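Local coordinates for exodeoxyribonuclease III (Neisseria meningitidis, PDB 2JC4), which probably degrades double-stranded DNA from its 3' ends as a metal-dependent 3'-5' exonuclease of the AP/ExoA family of DNA repair enzymes, at residues F78-L83 / A125-F130; Y105-E110 / K118-W123; G145-A150 / Q174-L179. All coordinates share one frame; numbering follows the deposited sequence.

Interaction 1: F78-L83 / A125-F130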
loop_
_atom_site.group_PDB
_atom_site.type_symbol
_atom_site.label_atom_id
_atom_site.label_comp_id
_atom_site.label_asym_id
_atom_site.label_seq_id
_atom_site.Cartn_x
_atom_site.Cartn_y
_atom_site.Cartn_z
ATOM N N PHE A 78 5.334 12.195 -9.012
ATOM C CA PHE A 78 6.382 11.429 -8.317
ATOM C C PHE A 78 6.777 12.143 -7.071
ATOM O O PHE A 78 7.006 13.363 -7.091
ATOM C CB PHE A 78 7.634 11.221 -9.194
ATOM C CG PHE A 78 7.359 10.422 -10.449
ATOM C CD1 PHE A 78 7.412 9.029 -10.433
ATOM C CD2 PHE A 78 7.022 11.065 -11.635
ATOM C CE1 PHE A 78 7.162 8.297 -11.604
ATOM C CE2 PHE A 78 6.739 10.337 -12.791
ATOM C CZ PHE A 78 6.814 8.954 -12.766
ATOM N N GLY A 79 6.886 11.386 -5.984
ATOM C CA GLY A 79 7.519 11.875 -4.768
ATOM C C GLY A 79 6.643 12.820 -3.977
ATOM O O GLY A 79 5.413 12.912 -4.218
ATOM N N LEU A 80 7.296 13.555 -3.068
ATOM C CA LEU A 80 6.621 14.471 -2.137
ATOM C C LEU A 80 7.216 15.879 -2.214
ATOM O O LEU A 80 8.448 16.061 -1.961
ATOM C CB LEU A 80 6.732 13.961 -0.685
ATOM C CG LEU A 80 6.120 12.584 -0.396
ATOM C CD1 LEU A 80 6.643 12.027 0.922
ATOM C CD2 LEU A 80 4.573 12.645 -0.471
ATOM N N PRO A 81 6.373 16.881 -2.556
ATOM C CA PRO A 81 6.858 18.285 -2.623
ATOM C C PRO A 81 7.525 18.829 -1.359
ATOM O O PRO A 81 8.437 19.670 -1.452
ATOM C CB PRO A 81 5.579 19.085 -2.908
ATOM C CG PRO A 81 4.740 18.116 -3.737
ATOM C CD PRO A 81 4.960 16.781 -2.982
ATOM N N ALA A 82 7.064 18.390 -0.189
ATOM C CA ALA A 82 7.659 18.822 1.069
ATOM C C ALA A 82 8.933 18.054 1.410
ATOM O O ALA A 82 9.596 18.381 2.377
ATOM C CB ALA A 82 6.640 18.727 2.238
ATOM N N LEU A 83 9.266 17.023 0.644
ATOM C CA LEU A 83 10.522 16.291 0.827
ATOM C C LEU A 83 11.123 16.015 -0.557
ATOM O O LEU A 83 11.319 14.838 -0.963
ATOM C CB LEU A 83 10.263 15.001 1.623
ATOM C CG LEU A 83 11.392 14.413 2.472
ATOM C CD1 LEU A 83 11.823 15.342 3.624
ATOM C CD2 LEU A 83 10.911 13.067 3.009
ATOM N N ALA A 125 4.979 13.288 7.775
ATOM C CA ALA A 125 4.561 14.690 7.827
ATOM C C ALA A 125 4.475 15.201 6.400
ATOM O O ALA A 125 3.532 15.928 6.036
ATOM C CB ALA A 125 5.580 15.519 8.603
ATOM N N ALA A 126 5.477 14.849 5.595
ATOM C CA ALA A 126 5.498 15.288 4.191
ATOM C C ALA A 126 4.355 14.627 3.399
ATOM O O ALA A 126 3.728 15.252 2.543
ATOM C CB ALA A 126 6.850 15.012 3.540
ATOM N N LEU A 127 4.079 13.364 3.684
ATOM C CA LEU A 127 2.983 12.701 2.998
ATOM C C LEU A 127 1.644 13.375 3.316
ATOM O O LEU A 127 0.825 13.581 2.431
ATOM C CB LEU A 127 2.932 11.220 3.407
ATOM C CG LEU A 127 1.781 10.416 2.810
ATOM C CD1 LEU A 127 1.926 10.337 1.251
ATOM C CD2 LEU A 127 1.718 9.036 3.422
ATOM N N THR A 128 1.423 13.674 4.588
ATOM C CA THR A 128 0.173 14.302 5.035
ATOM C C THR A 128 -0.094 15.598 4.248
ATOM O O THR A 128 -1.219 15.859 3.794
ATOM C CB THR A 128 0.229 14.568 6.567
ATOM O OG1 THR A 128 0.566 13.337 7.217
ATOM C CG2 THR A 128 -1.125 14.976 7.077
ATOM N N GLU A 129 0.956 16.380 4.070
ATOM C CA GLU A 129 0.860 17.660 3.348
ATOM C C GLU A 129 0.466 17.437 1.878
ATOM O O GLU A 129 -0.399 18.115 1.318
ATOM C CB GLU A 129 2.205 18.401 3.465
ATOM C CG GLU A 129 2.044 19.872 3.680
ATOM C CD GLU A 129 3.369 20.604 3.566
ATOM O OE1 GLU A 129 3.656 21.139 2.469
ATOM O OE2 GLU A 129 4.124 20.598 4.558
ATOM N N PHE A 130 1.091 16.473 1.244
ATOM C CA PHE A 130 0.798 16.202 -0.156
ATOM C C PHE A 130 -0.632 15.711 -0.312
ATOM O O PHE A 130 -1.374 16.190 -1.187
ATOM C CB PHE A 130 1.753 15.129 -0.665
ATOM C CG PHE A 130 1.444 14.637 -2.048
ATOM C CD1 PHE A 130 1.510 15.503 -3.145
ATOM C CD2 PHE A 130 1.159 13.294 -2.264
ATOM C CE1 PHE A 130 1.260 15.053 -4.439
ATOM C CE2 PHE A 130 0.889 12.824 -3.576
ATOM C CZ PHE A 130 0.975 13.702 -4.659
HETATM O O HOH W 1 4.653 16.783 0.358
#
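Leu80 is the main bump of this contact, pushing its two methyls into a hollow of helix 115-135 lined by Ala126, Leu127 and Phe130. In the DNase I-like fold this helix packs on the sheet that holds strands 91-96 and 99-105, and residues 78-83, which leave the outermost strand 76-78, run along the side of the helix. CG of Leu80 lies anti to the carbonyl carbon (chi1 -60°), which brings the end of the side chain close to the helix although its CB does not aim there. The CD2 methyl enters between Leu127 and Phe130, 3.8 Å from Phe130 CB and 3.9 Å from Leu127 CD1, while CD1 lies beside Ala126. The side chains of Leu80 and Phe130 cross at about a right angle. Pro81 extends the fit, its CD reaching 3.7 Å from Phe130 CD1; that ring is also stacked on His77.

A type I turn from Leu80 to Leu83, closed by Leu83 N to Leu80 O, folds the loop back so that two further bumps meet one small residue. Both Ala82 CB and Leu83 CB come to 3.9 Å from Ala126 CB, and the short side chain of Ala126 allows the turn to approach the helix closely, with CA atoms of Ala82 and Ala126 5.2 Å apart. At the exposed side chain of Glu129, the carboxylate lies beside the Ala82 methyl. A water links the two backbones, accepting from Ala82 N at 2.9 Å and donating to Ala126 O at 2.8 Å.

Interaction 2: Y105-E110 / K118-W123. With ACT (acetate ion), chain F.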
loop_
_atom_site.group_PDB
_atom_site.type_symbol
_atom_site.label_atom_id
_atom_site.label_comp_id
_atom_site.label_asym_id
_atom_site.label_seq_id
_atom_site.Cartn_x
_atom_site.Cartn_y
_atom_site.Cartn_z
ATOM N N TYR A 105 4.782 3.343 -0.475
ATOM C CA TYR A 105 5.537 2.358 0.264
ATOM C C TYR A 105 6.164 3.148 1.426
ATOM O O TYR A 105 7.206 3.806 1.247
ATOM C CB TYR A 105 6.619 1.671 -0.619
ATOM C CG TYR A 105 7.520 0.853 0.263
ATOM C CD1 TYR A 105 6.962 -0.035 1.188
ATOM C CD2 TYR A 105 8.925 1.020 0.248
ATOM C CE1 TYR A 105 7.782 -0.782 2.067
ATOM C CE2 TYR A 105 9.749 0.256 1.119
ATOM C CZ TYR A 105 9.153 -0.611 2.031
ATOM O OH TYR A 105 9.909 -1.334 2.942
ATOM N N CYS A 106 5.496 3.155 2.590
ATOM C CA CYS A 106 5.861 4.065 3.671
ATOM C C CYS A 106 7.093 3.552 4.386
ATOM O O CYS A 106 7.363 2.329 4.413
ATOM C CB CYS A 106 4.737 4.219 4.700
ATOM S SG CYS A 106 3.223 4.932 3.986
ATOM N N VAL A 107 7.803 4.480 5.004
ATOM C CA VAL A 107 9.016 4.140 5.758
ATOM C C VAL A 107 8.743 3.090 6.845
ATOM O O VAL A 107 7.881 3.278 7.708
ATOM C CB VAL A 107 9.675 5.400 6.383
ATOM C CG1 VAL A 107 11.006 5.043 7.035
ATOM C CG2 VAL A 107 9.868 6.476 5.308
ATOM N N ASN A 108 9.514 2.007 6.820
ATOM C CA ASN A 108 9.425 0.995 7.850
ATOM C C ASN A 108 9.711 1.582 9.235
ATOM O O ASN A 108 8.871 1.478 10.141
ATOM C CB ASN A 108 10.346 -0.196 7.526
ATOM C CG ASN A 108 10.259 -1.312 8.589
ATOM O OD1 ASN A 108 10.637 -1.111 9.749
ATOM N ND2 ASN A 108 9.718 -2.458 8.198
ATOM N N GLY A 109 10.891 2.194 9.399
ATOM C CA GLY A 109 11.233 2.866 10.653
ATOM C C GLY A 109 12.232 2.082 11.478
ATOM O O GLY A 109 12.939 2.674 12.274
ATOM N N GLU A 110 12.247 0.761 11.291
ATOM C CA GLU A 110 13.222 -0.176 11.886
ATOM C C GLU A 110 12.991 -0.460 13.358
ATOM O O GLU A 110 12.742 -1.603 13.737
ATOM C CB GLU A 110 14.669 0.303 11.679
ATOM C CG GLU A 110 15.731 -0.756 12.017
ATOM C CD GLU A 110 17.098 -0.336 11.496
ATOM O OE1 GLU A 110 17.621 0.712 11.957
ATOM O OE2 GLU A 110 17.612 -1.017 10.602
ATOM N N LYS A 118 13.172 8.642 12.897
ATOM C CA LYS A 118 13.054 10.090 12.689
ATOM C C LYS A 118 12.722 10.362 11.216
ATOM O O LYS A 118 11.911 11.248 10.919
ATOM C CB LYS A 118 14.332 10.873 13.101
ATOM C CG LYS A 118 14.666 10.764 14.602
ATOM C CD LYS A 118 14.705 12.130 15.276
ATOM C CE LYS A 118 14.604 12.018 16.799
ATOM N NZ LYS A 118 15.931 11.666 17.409
ATOM N N TYR A 119 13.378 9.620 10.318
ATOM C CA TYR A 119 13.044 9.657 8.883
ATOM C C TYR A 119 11.566 9.349 8.721
ATOM O O TYR A 119 10.857 10.107 8.077
ATOM C CB TYR A 119 13.933 8.720 8.070
ATOM C CG TYR A 119 13.570 8.493 6.603
ATOM C CD1 TYR A 119 13.230 9.563 5.746
ATOM C CD2 TYR A 119 13.611 7.201 6.065
ATOM C CE1 TYR A 119 12.900 9.318 4.378
ATOM C CE2 TYR A 119 13.301 6.954 4.736
ATOM C CZ TYR A 119 12.929 8.024 3.902
ATOM O OH TYR A 119 12.644 7.755 2.589
ATOM N N LYS A 120 11.087 8.265 9.334
ATOM C CA LYS A 120 9.672 7.903 9.239
ATOM C C LYS A 120 8.763 9.075 9.624
ATOM O O LYS A 120 7.778 9.352 8.932
ATOM C CB LYS A 120 9.328 6.677 10.109
ATOM C CG LYS A 120 7.949 6.078 9.825
ATOM C CD LYS A 120 7.715 4.780 10.644
ATOM C CE LYS A 120 6.434 4.030 10.191
ATOM N NZ LYS A 120 6.350 2.638 10.740
ATOM N N GLU A 121 9.074 9.738 10.749
ATOM C CA GLU A 121 8.267 10.871 11.226
ATOM C C GLU A 121 8.230 11.985 10.193
ATOM O O GLU A 121 7.172 12.505 9.886
ATOM C CB GLU A 121 8.816 11.397 12.563
ATOM C CG GLU A 121 8.056 12.592 13.165
ATOM C CD GLU A 121 8.702 13.092 14.454
ATOM O OE1 GLU A 121 9.845 12.718 14.772
ATOM O OE2 GLU A 121 8.039 13.856 15.160
ATOM N N GLN A 122 9.393 12.359 9.659
ATOM C CA GLN A 122 9.447 13.520 8.752
ATOM C C GLN A 122 8.748 13.168 7.434
ATOM O O GLN A 122 8.121 14.028 6.795
ATOM C CB GLN A 122 10.906 13.889 8.466
ATOM C CG GLN A 122 11.775 14.173 9.735
ATOM C CD GLN A 122 13.302 14.219 9.441
ATOM O OE1 GLN A 122 13.851 13.395 8.686
ATOM N NE2 GLN A 122 13.987 15.187 10.055
ATOM N N TRP A 123 8.912 11.918 7.014
ATOM C CA TRP A 123 8.362 11.413 5.760
ATOM C C TRP A 123 6.815 11.399 5.864
ATOM O O TRP A 123 6.104 11.858 4.963
ATOM C CB TRP A 123 8.958 10.021 5.449
ATOM C CG TRP A 123 8.567 9.495 4.110
ATOM C CD1 TRP A 123 9.258 9.630 2.925
ATOM C CD2 TRP A 123 7.380 8.786 3.804
ATOM N NE1 TRP A 123 8.564 9.016 1.901
ATOM C CE2 TRP A 123 7.395 8.517 2.417
ATOM C CE3 TRP A 123 6.280 8.380 4.556
ATOM C CZ2 TRP A 123 6.360 7.847 1.780
ATOM C CZ3 TRP A 123 5.255 7.698 3.911
ATOM C CH2 TRP A 123 5.314 7.434 2.547
HETATM C C ACT F . 8.098 -5.558 8.431
HETATM O O ACT F . 8.682 -5.103 9.437
HETATM O OXT ACT F . 8.805 -6.088 7.535
HETATM C CH3 ACT F . 6.620 -5.427 8.369
#
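The rings of Tyr119 and Trp123 each present one face to Val107, whose CG2 methyl serves both. It sits 3.8 Å from the centroid of the Tyr119 ring and 3.8 Å from that of the five-membered ring of Trp123, about 25° off each normal, in two CH-pi contacts that are displaced toward the ring rims. In this DNase I-like fold the contact folds the loop that follows strand 99-105 back against helix 115-135. With CG2 anti to the carbonyl carbon and CG1 anti to the backbone N (chi1 -174°), Val107 splits its two methyls: CG2 enters between the two aromatic residues, and CG1 lies beside Tyr119 CD2 and Lys120 CB. Farther along the indole, Cys106 SG approaches obliquely, 3.4 Å from Trp123 CZ3, a sulfur-aromatic contact with the six-membered ring. The hydroxyl of Tyr119 is held by Asp86.

Lys120 lies fully extended along the loop backbone, its methylenes passing the carbonyl of Val107 and the CA of Gly109. Its ammonium is buried and gripped several times, by Asn108 O, by Asn148 O and by a salt bridge to Glu172, which probably favours the charged form. The loop is also tied to Asn148, a predicted metal-site residue, through the ND2 of that residue, which donates to Cys106 O; Tyr105, predicted to belong to the active site, ends the strand just before the loop. The CB of Asn108 points away from the helix. Its OD1 accepts from Glu110 N in an Asx turn, and ND2 donates to an acetate, probably from the crystallisation liquor. The bond from Lys120 NZ to Asn108 O, 2.8 Å long, arrives 41° above the carbonyl plane.

Interaction 3: G145-A150 / Q174-L179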
loop_
_atom_site.group_PDB
_atom_site.type_symbol
_atom_site.label_atom_id
_atom_site.label_comp_id
_atom_site.label_asym_id
_atom_site.label_seq_id
_atom_site.Cartn_x
_atom_site.Cartn_y
_atom_site.Cartn_z
ATOM N N GLY A 145 -1.508 1.427 0.143
ATOM C CA GLY A 145 -0.149 0.903 0.096
ATOM C C GLY A 145 0.229 0.247 1.408
ATOM O O GLY A 145 -0.635 -0.154 2.196
ATOM N N ASP A 146 1.538 0.085 1.591
ATOM C CA ASP A 146 2.085 -0.497 2.793
ATOM C C ASP A 146 2.419 0.685 3.659
ATOM O O ASP A 146 3.319 1.464 3.334
ATOM C CB ASP A 146 3.333 -1.271 2.418
ATOM C CG ASP A 146 4.032 -1.894 3.615
ATOM O OD1 ASP A 146 3.589 -1.699 4.779
ATOM O OD2 ASP A 146 5.020 -2.607 3.346
ATOM N N PHE A 147 1.659 0.855 4.745
ATOM C CA PHE A 147 1.833 1.995 5.620
ATOM C C PHE A 147 2.823 1.648 6.723
ATOM O O PHE A 147 3.315 2.549 7.365
ATOM C CB PHE A 147 0.497 2.464 6.239
ATOM C CG PHE A 147 -0.412 3.123 5.258
ATOM C CD1 PHE A 147 -1.158 2.335 4.368
ATOM C CD2 PHE A 147 -0.534 4.530 5.210
ATOM C CE1 PHE A 147 -1.989 2.915 3.413
ATOM C CE2 PHE A 147 -1.388 5.122 4.260
ATOM C CZ PHE A 147 -2.127 4.296 3.371
ATOM N N ASN A 148 3.144 0.360 6.900
ATOM C CA ASN A 148 4.062 -0.043 7.975
ATOM C C ASN A 148 3.607 0.476 9.331
ATOM O O ASN A 148 4.408 0.725 10.210
ATOM C CB ASN A 148 5.498 0.422 7.669
ATOM C CG ASN A 148 6.283 -0.617 6.905
ATOM O OD1 ASN A 148 6.372 -1.793 7.339
ATOM N ND2 ASN A 148 6.850 -0.222 5.771
ATOM N N ILE A 149 2.285 0.609 9.473
ATOM C CA ILE A 149 1.655 1.000 10.728
ATOM C C ILE A 149 0.377 0.166 10.861
ATOM O O ILE A 149 -0.465 0.073 9.915
ATOM C CB ILE A 149 1.315 2.519 10.810
ATOM C CG1 ILE A 149 2.582 3.396 10.743
ATOM C CG2 ILE A 149 0.460 2.822 12.127
ATOM C CD1 ILE A 149 2.239 4.880 10.565
ATOM N N ALA A 150 0.246 -0.416 12.053
ATOM C CA ALA A 150 -0.895 -1.214 12.467
ATOM C C ALA A 150 -1.783 -0.314 13.336
ATOM O O ALA A 150 -1.413 0.043 14.454
ATOM C CB ALA A 150 -0.401 -2.422 13.252
ATOM N N GLN A 174 -0.666 7.685 15.848
ATOM C CA GLN A 174 -1.015 9.093 15.629
ATOM C C GLN A 174 -0.733 9.579 14.209
ATOM O O GLN A 174 -1.547 10.322 13.652
ATOM C CB GLN A 174 -0.355 10.023 16.644
ATOM C CG GLN A 174 -0.970 11.476 16.602
ATOM C CD GLN A 174 -2.499 11.479 16.765
ATOM O OE1 GLN A 174 -3.050 11.037 17.791
ATOM N NE2 GLN A 174 -3.189 11.986 15.759
ATOM N N TRP A 175 0.382 9.149 13.615
ATOM C CA TRP A 175 0.674 9.498 12.216
ATOM C C TRP A 175 -0.372 8.926 11.271
ATOM O O TRP A 175 -0.795 9.616 10.346
ATOM C CB TRP A 175 2.078 9.057 11.781
ATOM C CG TRP A 175 3.150 9.588 12.689
ATOM C CD1 TRP A 175 3.082 10.700 13.499
ATOM C CD2 TRP A 175 4.457 9.019 12.891
ATOM N NE1 TRP A 175 4.261 10.834 14.207
ATOM C CE2 TRP A 175 5.115 9.814 13.852
ATOM C CE3 TRP A 175 5.110 7.890 12.381
ATOM C CZ2 TRP A 175 6.405 9.525 14.296
ATOM C CZ3 TRP A 175 6.397 7.592 12.835
ATOM C CH2 TRP A 175 7.026 8.416 13.774
ATOM N N PHE A 176 -0.830 7.710 11.535
ATOM C CA PHE A 176 -1.889 7.115 10.745
ATOM C C PHE A 176 -3.191 7.910 10.944
ATOM O O PHE A 176 -3.909 8.203 9.975
ATOM C CB PHE A 176 -2.065 5.625 11.097
ATOM C CG PHE A 176 -3.146 4.932 10.285
ATOM C CD1 PHE A 176 -2.898 4.543 8.961
ATOM C CD2 PHE A 176 -4.407 4.702 10.826
ATOM C CE1 PHE A 176 -3.886 3.914 8.209
ATOM C CE2 PHE A 176 -5.401 4.066 10.062
ATOM C CZ PHE A 176 -5.123 3.662 8.770
ATOM N N GLN A 177 -3.471 8.287 12.188
ATOM C CA GLN A 177 -4.657 9.103 12.485
ATOM C C GLN A 177 -4.592 10.445 11.757
ATOM O O GLN A 177 -5.629 10.936 11.270
ATOM C CB GLN A 177 -4.875 9.259 14.010
ATOM C CG GLN A 177 -6.231 9.920 14.423
ATOM C CD GLN A 177 -7.436 9.138 13.941
ATOM O OE1 GLN A 177 -7.544 7.941 14.209
ATOM N NE2 GLN A 177 -8.333 9.791 13.211
ATOM N N ASN A 178 -3.396 11.018 11.629
ATOM C CA ASN A 178 -3.273 12.297 10.916
ATOM C C ASN A 178 -3.723 12.233 9.455
ATOM O O ASN A 178 -4.186 13.223 8.881
ATOM C CB ASN A 178 -1.857 12.847 11.006
ATOM C CG ASN A 178 -1.442 13.165 12.426
ATOM O OD1 ASN A 178 -2.283 13.316 13.295
ATOM N ND2 ASN A 178 -0.124 13.297 12.661
ATOM N N LEU A 179 -3.564 11.074 8.833
ATOM C CA LEU A 179 -4.064 10.848 7.472
ATOM C C LEU A 179 -5.599 10.725 7.453
ATOM O O LEU A 179 -6.256 11.365 6.668
ATOM C CB LEU A 179 -3.400 9.596 6.873
ATOM C CG LEU A 179 -1.893 9.677 6.606
ATOM C CD1 LEU A 179 -1.341 8.290 6.217
ATOM C CD2 LEU A 179 -1.540 10.754 5.526
#
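Residues 145-150 turn a corner at Gly145 and continue as a loop past helix 170-180, Ile149 and Phe176 being nearest with CA atoms 7.1 Å apart. At Asn148 the backbone adopts a left-handed conformation (phi 54°, psi 30°), between two residues, Phe147 and Ile149, that both direct their side chains at the helix. Just after the corner an Asx turn forms: Asp146 OD1 accepts from Asn148 N at 3.0 Å, the donor approaching from the anti side and tilted out of the carboxylate plane.

The side chains meet in an aromatic and aliphatic cluster. Phe176 directs its edge at the face of Phe147 in a T-shaped pair, centroids 6.0 Å apart and planes at 89°. CG of Phe176 is anti to the backbone N, which carries the ring out toward Phe147. Leu179 CD1 closes on the Phe147 edge, 3.7 Å from CE2, and Ile149 CG2 packs against Phe176 CB at 3.9 Å, with its CD1 more loosely beside Trp175 CB. Leu220 and His218 of strand 217-221 also pack here.

Between the segments the contact is apolar, though Ala150 O also accepts from Arg173 NE of the same helix. Asp146 and Asn148, predicted metal-site and catalytic residues, do not touch residues 174-179, and Asp146 OD2 accepts from Asn7 ND2; the hydrophobic contact probably helps to position these polar residues.

Overall arrangement
Helix 115-135 takes part in interactions 1 and 2, using successive turns, and Trp123 bridges them: Leu80 CD1 lies 3.7 Å from Trp123 NE1. Interaction 3 uses another helix, 170-180, yet touches both, Leu179 meeting Thr128 and Trp175 meeting Glu121. Interaction 1 is partly buried, at the edge of the fold, with apolar packing, partly against an aromatic ring, and a bridging water. Interactions 2 and 3 are buried and lie beside the predicted active site, their loops joined by a probable hydrogen bond from Cys106 N to Asp146 O. They differ in chemistry: interaction 2 combines CH-pi packing with a buried lysine, whereas interaction 3 is purely apolar between its segments.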